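Local coordinates for protein esterase A (Caulobacter crescentus, PDB 5GKV) that probably hydrolyses ester substrates as a penicillin-binding protein homolog of the serine beta-lactamase family, at residues Leu206-Pro211 / Glu260-Asn265. Numbering follows the deposited sequence.
Sequences LWIGLP and EIPSAN
Ile208 packs against Glu260, Pro262 and Asn265 in an apolar and water-mediated contact between an outer strand of the small three-stranded antiparallel sheet and the loop entering its central strand, 266-268. No direct hydrogen bond joins the two segments, although Trp207 pairs through its backbone with His267 just beyond the loop. The meeting point is the methyl CG2 of Ile208, placed anti to its backbone N: it lies 4.1 Å from Glu260 CB and 4.0 Å from Asn265 OD1, with Pro262 CG slightly farther off. Leu194 of helix 190-202 also packs on Ile208. Glu260 runs roughly perpendicular to the isoleucine side chain, its CG 3.9 Å from Ile208 O. Beyond CG it is extended (chi2 -168°), and a water within hydrogen-bonding distance of Glu260 OE2 (2.7 Å) and Ile208 O (2.8 Å) can bridge them. Gly209, following Ile208, has phi 87°, where a CB would be jammed against the preceding carbonyl O and tight against Glu260 CG; its CA lies 4.2 Å from that CG. A second water accepts from Gly209 N (2.9 Å) and lies close to Asn265 O, a doubtful link. Within the loop, Ile261 N donates to Asn265 OD1 over 2.6 Å, from above the carbonyl plane (53° out of it). Ser263 O accepts a hydrogen bond from Lys83 NZ, the lysine of an SxxK sequence characteristic of this family, so the loop probably borders the active site. Methyl packing and probable water bridging thus join strand to loop, while the buried Asn265 amide braces the loop itself, its ND2 binding the Trp256 and Val259 carbonyls, and the Glu260 carboxylate binds Thr189 OG1 and Gly191 N.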
loop_
_atom_site.group_PDB
_atom_site.type_symbol
_atom_site.label_atom_id
_atom_site.label_comp_id
_atom_site.label_asym_id
_atom_site.label_seq_id
_atom_site.Cartn_x
_atom_site.Cartn_y
_atom_site.Cartn_z
ATOM N N LEU A 206 2.415 9.063 9.540
ATOM C CA LEU A 206 1.864 7.878 8.892
ATOM C C LEU A 206 1.136 7.064 9.951
ATOM O O LEU A 206 1.663 6.865 11.055
ATOM C CB LEU A 206 2.976 7.052 8.224
ATOM C CG LEU A 206 2.637 5.580 7.941
ATOM C CD1 LEU A 206 1.588 5.440 6.818
ATOM C CD2 LEU A 206 3.897 4.753 7.649
ATOM N N TRP A 207 -0.069 6.604 9.615
ATOM C CA TRP A 207 -0.996 6.051 10.589
ATOM C C TRP A 207 -1.779 4.898 9.979
ATOM O O TRP A 207 -2.239 4.986 8.837
ATOM C CB TRP A 207 -2.012 7.107 11.050
ATOM C CG TRP A 207 -1.437 8.410 11.463
ATOM C CD1 TRP A 207 -0.872 9.362 10.658
ATOM C CD2 TRP A 207 -1.394 8.939 12.799
ATOM N NE1 TRP A 207 -0.457 10.437 11.407
ATOM C CE2 TRP A 207 -0.769 10.210 12.723
ATOM C CE3 TRP A 207 -1.821 8.467 14.045
ATOM C CZ2 TRP A 207 -0.564 11.007 13.842
ATOM C CZ3 TRP A 207 -1.614 9.261 15.161
ATOM C CH2 TRP A 207 -0.991 10.519 15.051
ATOM N N ILE A 208 -1.980 3.839 10.755
ATOM C CA ILE A 208 -3.015 2.851 10.459
ATOM C C ILE A 208 -3.910 2.811 11.689
ATOM O O ILE A 208 -3.474 2.384 12.768
ATOM C CB ILE A 208 -2.437 1.468 10.130
ATOM C CG1 ILE A 208 -1.558 1.543 8.871
ATOM C CG2 ILE A 208 -3.568 0.462 9.928
ATOM C CD1 ILE A 208 -0.885 0.196 8.503
ATOM N N GLY A 209 -5.146 3.291 11.536
ATOM C CA GLY A 209 -5.970 3.635 12.678
ATOM C C GLY A 209 -5.701 5.065 13.115
ATOM O O GLY A 209 -4.724 5.337 13.817
ATOM N N LEU A 210 -6.555 5.993 12.692
ATOM C CA LEU A 210 -6.303 7.413 12.860
ATOM C C LEU A 210 -7.178 7.981 13.967
ATOM O O LEU A 210 -8.411 7.968 13.823
ATOM C CB LEU A 210 -6.580 8.138 11.542
ATOM C CG LEU A 210 -6.153 9.595 11.459
ATOM C CD1 LEU A 210 -4.635 9.741 11.527
ATOM C CD2 LEU A 210 -6.722 10.196 10.155
ATOM N N PRO A 211 -6.609 8.486 15.066
ATOM C CA PRO A 211 -7.442 9.058 16.136
ATOM C C PRO A 211 -8.227 10.275 15.662
ATOM O O PRO A 211 -7.794 11.020 14.776
ATOM C CB PRO A 211 -6.424 9.449 17.217
ATOM C CG PRO A 211 -5.193 8.659 16.907
ATOM C CD PRO A 211 -5.178 8.491 15.415
ATOM N N GLU A 260 -8.611 -0.212 12.043
ATOM C CA GLU A 260 -7.418 -0.602 11.304
ATOM C C GLU A 260 -7.838 -1.493 10.148
ATOM O O GLU A 260 -8.404 -2.567 10.368
ATOM C CB GLU A 260 -6.431 -1.344 12.198
ATOM C CG GLU A 260 -5.938 -0.541 13.373
ATOM C CD GLU A 260 -4.763 -1.226 14.047
ATOM O OE1 GLU A 260 -4.196 -2.174 13.432
ATOM O OE2 GLU A 260 -4.417 -0.817 15.177
ATOM N N ILE A 261 -7.570 -1.046 8.926
ATOM C CA ILE A 261 -7.754 -1.880 7.743
ATOM C C ILE A 261 -6.422 -1.847 6.998
ATOM O O ILE A 261 -6.222 -0.998 6.115
ATOM C CB ILE A 261 -8.938 -1.390 6.891
ATOM C CG1 ILE A 261 -10.210 -1.313 7.752
ATOM C CG2 ILE A 261 -9.145 -2.322 5.678
ATOM C CD1 ILE A 261 -11.450 -0.784 7.035
ATOM N N PRO A 262 -5.467 -2.715 7.350
ATOM C CA PRO A 262 -4.112 -2.606 6.775
ATOM C C PRO A 262 -4.039 -2.859 5.269
ATOM O O PRO A 262 -2.956 -2.728 4.683
ATOM C CB PRO A 262 -3.318 -3.666 7.566
ATOM C CG PRO A 262 -4.080 -3.822 8.863
ATOM C CD PRO A 262 -5.527 -3.708 8.435
ATOM N N SER A 263 -5.140 -3.219 4.617
ATOM C CA SER A 263 -5.158 -3.273 3.165
ATOM C C SER A 263 -5.592 -1.960 2.520
ATOM O O SER A 263 -5.470 -1.836 1.297
ATOM C CB SER A 263 -6.091 -4.393 2.689
ATOM O OG SER A 263 -7.331 -4.345 3.382
ATOM N N ALA A 264 -6.109 -0.986 3.293
ATOM C CA ALA A 264 -6.853 0.103 2.659
ATOM C C ALA A 264 -6.991 1.429 3.416
ATOM O O ALA A 264 -7.362 2.423 2.791
ATOM C CB ALA A 264 -8.272 -0.371 2.323
ATOM N N ASN A 265 -6.784 1.493 4.733
ATOM C CA ASN A 265 -7.167 2.724 5.430
ATOM C C ASN A 265 -6.002 3.398 6.148
ATOM O O ASN A 265 -6.221 4.179 7.082
ATOM C CB ASN A 265 -8.329 2.480 6.404
ATOM C CG ASN A 265 -7.878 1.939 7.741
ATOM O OD1 ASN A 265 -6.889 1.203 7.835
ATOM N ND2 ASN A 265 -8.611 2.297 8.798
HETATM O O HOH W 1 -3.965 1.853 15.524
HETATM O O HOH W 2 -6.318 4.857 9.396
#